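Local coordinates for protein tRNA(Ile2) 2-agmatinylcytidine synthetase TiaS (Archaeoglobus fulgidus, PDB 5XOB) that catalyses the ATP-dependent attachment of agmatine to the wobble cytidine of an isoleucine tRNA, giving 2-agmatinylcytidine and switching codon recognition from AUG to AUA, at residues K335-L341 with L389-E395; C352-R357 with C370-T375. All blocks are in the same frame, centred on the assembly; numbering follows the deposited sequence.

Contact 1. Residues K335-L341 with L389-E395; sequences KIQIVEL and LQPGFYE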
loop_
_atom_site.group_PDB
_atom_site.type_symbol
_atom_site.label_atom_id
_atom_site.label_comp_id
_atom_site.label_asym_id
_atom_site.label_seq_id
_atom_site.Cartn_x
_atom_site.Cartn_y
_atom_site.Cartn_z
ATOM N N LYS A 335 1.731 8.144 -4.093
ATOM C CA LYS A 335 1.852 9.343 -3.288
ATOM C C LYS A 335 2.787 10.252 -4.079
ATOM O O LYS A 335 3.578 9.762 -4.880
ATOM C CB LYS A 335 2.543 8.981 -1.975
ATOM C CG LYS A 335 1.811 9.343 -0.699
ATOM C CD LYS A 335 2.795 9.685 0.417
ATOM C CE LYS A 335 3.859 8.619 0.666
ATOM N NZ LYS A 335 3.346 7.448 1.424
ATOM N N ILE A 336 2.733 11.558 -3.839
ATOM C CA ILE A 336 3.719 12.477 -4.430
ATOM C C ILE A 336 3.904 13.752 -3.602
ATOM O O ILE A 336 2.937 14.286 -3.052
ATOM C CB ILE A 336 3.351 12.841 -5.893
ATOM C CG1 ILE A 336 4.519 13.548 -6.590
ATOM C CG2 ILE A 336 2.083 13.689 -5.955
ATOM C CD1 ILE A 336 4.400 13.561 -8.097
ATOM N N GLN A 337 5.146 14.227 -3.505
ATOM C CA GLN A 337 5.408 15.534 -2.917
ATOM C C GLN A 337 5.808 16.544 -3.972
ATOM O O GLN A 337 6.739 16.303 -4.743
ATOM C CB GLN A 337 6.523 15.492 -1.884
ATOM C CG GLN A 337 6.702 16.848 -1.213
ATOM C CD GLN A 337 7.872 16.904 -0.264
ATOM O OE1 GLN A 337 8.756 16.045 -0.286
ATOM N NE2 GLN A 337 7.894 17.936 0.575
ATOM N N ILE A 338 5.121 17.684 -3.974
ATOM C CA ILE A 338 5.567 18.847 -4.725
ATOM C C ILE A 338 6.520 19.606 -3.831
ATOM O O ILE A 338 6.114 20.195 -2.827
ATOM C CB ILE A 338 4.411 19.766 -5.148
ATOM C CG1 ILE A 338 3.669 19.158 -6.334
ATOM C CG2 ILE A 338 4.941 21.121 -5.593
ATOM C CD1 ILE A 338 2.913 17.890 -6.019
ATOM N N VAL A 339 7.793 19.582 -4.198
ATOM C CA VAL A 339 8.824 20.189 -3.380
ATOM C C VAL A 339 8.916 21.661 -3.747
ATOM O O VAL A 339 8.347 22.511 -3.065
ATOM C CB VAL A 339 10.191 19.497 -3.575
ATOM C CG1 VAL A 339 11.233 20.123 -2.659
ATOM C CG2 VAL A 339 10.079 17.998 -3.326
ATOM N N GLU A 340 9.623 21.943 -4.839
ATOM C CA GLU A 340 9.780 23.290 -5.344
ATOM C C GLU A 340 8.893 23.445 -6.559
ATOM O O GLU A 340 8.941 22.640 -7.494
ATOM C CB GLU A 340 11.231 23.569 -5.741
ATOM C CG GLU A 340 11.503 25.035 -6.059
ATOM C CD GLU A 340 12.682 25.242 -6.999
ATOM O OE1 GLU A 340 12.451 25.616 -8.174
ATOM O OE2 GLU A 340 13.837 25.035 -6.564
ATOM N N LEU A 341 8.077 24.486 -6.533
ATOM C CA LEU A 341 7.346 24.890 -7.711
ATOM C C LEU A 341 8.250 25.635 -8.691
ATOM O O LEU A 341 8.965 26.562 -8.314
ATOM C CB LEU A 341 6.160 25.766 -7.327
ATOM C CG LEU A 341 4.861 24.997 -7.119
ATOM C CD1 LEU A 341 3.787 25.968 -6.668
ATOM C CD2 LEU A 341 4.435 24.272 -8.391
ATOM N N LEU A 389 -1.630 24.730 -8.364
ATOM C CA LEU A 389 -1.061 23.639 -7.585
ATOM C C LEU A 389 -0.213 24.160 -6.433
ATOM O O LEU A 389 0.816 24.780 -6.663
ATOM C CB LEU A 389 -0.188 22.789 -8.507
ATOM C CG LEU A 389 0.434 21.503 -7.970
ATOM C CD1 LEU A 389 -0.598 20.387 -7.898
ATOM C CD2 LEU A 389 1.597 21.092 -8.858
ATOM N N GLN A 390 -0.641 23.906 -5.198
ATOM C CA GLN A 390 0.168 24.256 -4.029
ATOM C C GLN A 390 1.290 23.233 -3.833
ATOM O O GLN A 390 1.159 22.075 -4.238
ATOM C CB GLN A 390 -0.679 24.335 -2.747
ATOM C CG GLN A 390 -1.577 25.564 -2.634
ATOM C CD GLN A 390 -3.051 25.245 -2.836
ATOM O OE1 GLN A 390 -3.646 24.500 -2.053
ATOM N NE2 GLN A 390 -3.651 25.818 -3.879
ATOM N N PRO A 391 2.403 23.655 -3.208
ATOM C CA PRO A 391 3.400 22.679 -2.788
ATOM C C PRO A 391 2.845 21.777 -1.709
ATOM O O PRO A 391 1.824 22.094 -1.094
ATOM C CB PRO A 391 4.526 23.534 -2.189
ATOM C CG PRO A 391 4.284 24.918 -2.665
ATOM C CD PRO A 391 2.807 25.032 -2.881
ATOM N N GLY A 392 3.534 20.673 -1.467
ATOM C CA GLY A 392 3.138 19.763 -0.416
ATOM C C GLY A 392 2.974 18.351 -0.914
ATOM O O GLY A 392 3.517 17.971 -1.949
ATOM N N PHE A 393 2.200 17.587 -0.158
ATOM C CA PHE A 393 2.069 16.162 -0.349
ATOM C C PHE A 393 0.668 15.833 -0.849
ATOM O O PHE A 393 -0.315 16.434 -0.415
ATOM C CB PHE A 393 2.293 15.454 0.985
ATOM C CG PHE A 393 3.728 15.407 1.428
ATOM C CD1 PHE A 393 4.507 14.294 1.164
ATOM C CD2 PHE A 393 4.288 16.459 2.142
ATOM C CE1 PHE A 393 5.822 14.234 1.587
ATOM C CE2 PHE A 393 5.607 16.409 2.567
ATOM C CZ PHE A 393 6.375 15.292 2.289
ATOM N N TYR A 394 0.584 14.867 -1.757
ATOM C CA TYR A 394 -0.699 14.366 -2.241
ATOM C C TYR A 394 -0.662 12.844 -2.380
ATOM O O TYR A 394 0.374 12.265 -2.710
ATOM C CB TYR A 394 -1.042 14.993 -3.590
ATOM C CG TYR A 394 -1.075 16.505 -3.588
ATOM C CD1 TYR A 394 -2.244 17.194 -3.276
ATOM C CD2 TYR A 394 0.056 17.245 -3.908
ATOM C CE1 TYR A 394 -2.286 18.579 -3.281
ATOM C CE2 TYR A 394 0.024 18.632 -3.916
ATOM C CZ TYR A 394 -1.151 19.294 -3.604
ATOM O OH TYR A 394 -1.197 20.672 -3.607
ATOM N N GLU A 395 -1.804 12.207 -2.137
ATOM C CA GLU A 395 -1.903 10.756 -2.195
ATOM C C GLU A 395 -3.139 10.318 -2.961
ATOM O O GLU A 395 -4.089 11.076 -3.145
ATOM C CB GLU A 395 -1.960 10.168 -0.783
ATOM C CG GLU A 395 -3.262 10.466 -0.041
ATOM C CD GLU A 395 -3.252 10.003 1.409
ATOM O OE1 GLU A 395 -4.241 10.290 2.128
ATOM O OE2 GLU A 395 -2.261 9.354 1.834
#

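Contact 2. Residues C352-R357 with C370-T375; sequences CPSCGR and CKKCRT. With ZN (zinc ion), chain B.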
loop_
_atom_site.group_PDB
_atom_site.type_symbol
_atom_site.label_atom_id
_atom_site.label_comp_id
_atom_site.label_asym_id
_atom_site.label_seq_id
_atom_site.Cartn_x
_atom_site.Cartn_y
_atom_site.Cartn_z
ATOM N N CYS A 352 -5.185 46.734 -21.321
ATOM C CA CYS A 352 -5.735 48.088 -21.401
ATOM C C CYS A 352 -6.310 48.529 -20.049
ATOM O O CYS A 352 -7.072 47.788 -19.438
ATOM C CB CYS A 352 -6.823 48.178 -22.468
ATOM S SG CYS A 352 -7.590 49.812 -22.563
ATOM N N PRO A 353 -5.953 49.740 -19.584
ATOM C CA PRO A 353 -6.339 50.190 -18.244
ATOM C C PRO A 353 -7.814 50.551 -18.123
ATOM O O PRO A 353 -8.375 50.479 -17.025
ATOM C CB PRO A 353 -5.480 51.450 -18.023
ATOM C CG PRO A 353 -4.587 51.569 -19.215
ATOM C CD PRO A 353 -5.246 50.804 -20.315
ATOM N N SER A 354 -8.426 50.956 -19.234
ATOM C CA SER A 354 -9.844 51.303 -19.249
ATOM C C SER A 354 -10.715 50.055 -19.303
ATOM O O SER A 354 -11.340 49.680 -18.311
ATOM C CB SER A 354 -10.177 52.211 -20.434
ATOM O OG SER A 354 -11.579 52.238 -20.667
ATOM N N CYS A 355 -10.747 49.413 -20.468
ATOM C CA CYS A 355 -11.665 48.296 -20.705
ATOM C C CYS A 355 -11.154 46.965 -20.136
ATOM O O CYS A 355 -11.932 46.025 -19.960
ATOM C CB CYS A 355 -11.932 48.139 -22.200
ATOM S SG CYS A 355 -10.552 47.385 -23.085
ATOM N N GLY A 356 -9.852 46.873 -19.875
ATOM C CA GLY A 356 -9.286 45.669 -19.273
ATOM C C GLY A 356 -8.964 44.539 -20.238
ATOM O O GLY A 356 -8.470 43.497 -19.805
ATOM N N ARG A 357 -9.233 44.714 -21.533
ATOM C CA ARG A 357 -8.874 43.673 -22.503
ATOM C C ARG A 357 -7.398 43.796 -22.874
ATOM O O ARG A 357 -6.735 44.764 -22.506
ATOM C CB ARG A 357 -9.788 43.673 -23.749
ATOM C CG ARG A 357 -9.497 44.713 -24.831
ATOM C CD ARG A 357 -9.233 44.089 -26.202
ATOM N NE ARG A 357 -10.247 43.123 -26.637
ATOM C CZ ARG A 357 -10.208 42.451 -27.792
ATOM N NH1 ARG A 357 -9.214 42.637 -28.660
ATOM N NH2 ARG A 357 -11.175 41.587 -28.087
ATOM N N CYS A 370 -5.090 50.150 -27.750
ATOM C CA CYS A 370 -6.434 49.620 -27.643
ATOM C C CYS A 370 -7.314 50.594 -28.392
ATOM O O CYS A 370 -7.550 51.700 -27.921
ATOM C CB CYS A 370 -6.864 49.505 -26.189
ATOM S SG CYS A 370 -8.650 49.370 -25.973
ATOM N N LYS A 371 -7.763 50.182 -29.574
ATOM C CA LYS A 371 -8.458 51.071 -30.509
ATOM C C LYS A 371 -9.869 51.491 -30.053
ATOM O O LYS A 371 -10.353 52.555 -30.444
ATOM C CB LYS A 371 -8.516 50.424 -31.892
ATOM N N LYS A 372 -10.513 50.672 -29.218
ATOM C CA LYS A 372 -11.907 50.916 -28.794
ATOM C C LYS A 372 -11.974 51.940 -27.658
ATOM O O LYS A 372 -12.929 52.712 -27.563
ATOM C CB LYS A 372 -12.647 49.616 -28.417
ATOM C CG LYS A 372 -11.937 48.679 -27.437
ATOM C CD LYS A 372 -11.620 47.306 -28.045
ATOM C CE LYS A 372 -10.529 47.310 -29.121
ATOM N NZ LYS A 372 -9.217 46.753 -28.676
ATOM N N CYS A 373 -10.964 51.929 -26.794
ATOM C CA CYS A 373 -10.639 53.091 -25.981
ATOM C C CYS A 373 -9.677 53.895 -26.851
ATOM O O CYS A 373 -9.539 53.598 -28.033
ATOM C CB CYS A 373 -10.008 52.645 -24.674
ATOM S SG CYS A 373 -11.007 51.365 -23.880
ATOM N N ARG A 374 -9.031 54.920 -26.315
ATOM C CA ARG A 374 -8.031 55.638 -27.114
ATOM C C ARG A 374 -6.653 55.500 -26.463
ATOM O O ARG A 374 -5.891 56.467 -26.380
ATOM C CB ARG A 374 -8.430 57.102 -27.294
ATOM N N THR A 375 -6.333 54.282 -26.023
ATOM C CA THR A 375 -5.215 54.066 -25.100
ATOM C C THR A 375 -3.978 53.423 -25.734
ATOM O O THR A 375 -4.035 52.821 -26.807
ATOM C CB THR A 375 -5.667 53.239 -23.885
ATOM O OG1 THR A 375 -6.054 51.929 -24.304
ATOM C CG2 THR A 375 -6.851 53.907 -23.201
HETATM ZN ZN ZN B . -9.644 49.223 -23.775
#

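Contact 1. Residues K335-L341 with L389-E395
Ile336 and Tyr394 exchange two backbone hydrogen bonds at the middle of an antiparallel strand pair, with N to O distances of 2.7 Å from Ile336 N to Tyr394 O and likewise from Tyr394 N to Ile336 O. Ile338 and Gly392 form the next hydrogen-bonded pair, where the positive phi of Gly392 (126°) would press a side chain against the carbonyl oxygen before it. Between these pairs, Gln337 lies opposite Phe393 at a non-hydrogen-bonded site. CG anti to the backbone N (chi1 -176°) and a straight chain beyond it carry the Gln337 amide over one face of the Phe393 ring. CB meets CD1 and CE1 of the ring; CG stands almost over its centre, 3.8 Å from the centroid, as a CH-pi contact; CD lies 3.4 Å from Phe393 CZ; at the tip, OE1 is nearest CZ while NE2 approaches CE2. The amide plane is tilted only 18° from the ring and stacks on it. A serine in place of Phe393 would probably leave the Gln337 amide without the flat surface it stacks on and open a gap beside Leu408 and Val413. On the other face of the sheet, Ile338 CD1 meets the edge of the Tyr394 ring, 3.6 Å from CD2, and Ile338 CG1 reaches Leu389 CD2. The Tyr394 hydroxyl donates to Gln390 O at 2.8 Å from OH, arriving above the carbonyl plane. Strand 319-327 flanks 335-338, with Val339 and Glu340 making a classic beta bulge against Val319. Helix 307-313 packs on Ile336, Leu389 and Tyr394, and strand 416-417 continues the sheet beyond 392-395, adding to the sheet of the OB-fold domain.

Contact 2. Residues C352-R357 with C370-T375
Both segments turn back on themselves without regular structure in between, the second running from the end of strand 368-370 to the start of 375-377; each is a zinc knuckle, a CxxC turn, closed by Cys352 N to Arg357 O (2.8 Å) in one and Cys370 N to Thr375 O (3.0 Å) in the other. No hydrogen bond joins the two turns; the zinc ion does. Cys355 SG binds it at 2.2 Å and Cys370 SG at 2.4 Å, while Cys352 SG and Cys373 SG each stand 2.5 Å away. Two of these sulfurs also accept near-straight N-H bonds from their own turns, Cys355 SG from Arg357 N and Cys370 SG from Cys373 N, which would probably temper the negative charge of the four thiolates. Thr375 OG1 comes within 3.1 Å of Cys352 SG, and Ser354 OG approaches Cys373 SG. On the flank, the bent chains of Arg357 and Lys372 cross at about a right angle, bringing two like charges to 4.1 Å between Arg357 NH1 and Lys372 NZ. This Cys4 site is characteristic of a zinc ribbon, the substrate-binding module of TiaS. The first knuckle lies between strands 345-348 and 360-361, and Met359 packs against Pro353 and Thr375.

In the fold
From the N terminus, the chain first builds the large mixed sheet of its first 250 or so residues and then the OB-fold domain, reaching contact 1 at 335-341. It leaves the domain body through strand 345-348, and contact 2 closes a short loop of 12 residues between 352-357 and 370-375. Strand 381-384 leads back, and 389-395 completes contact 1, closing a loop of 47 residues within which contact 2 is nested without crossing. The two centres lie 40 Å apart and the nearest atoms about 23 Å. Contact 1 thus joins the two ends of the excursion at the OB-fold sheet, while contact 2 organises its distant zinc-bearing end.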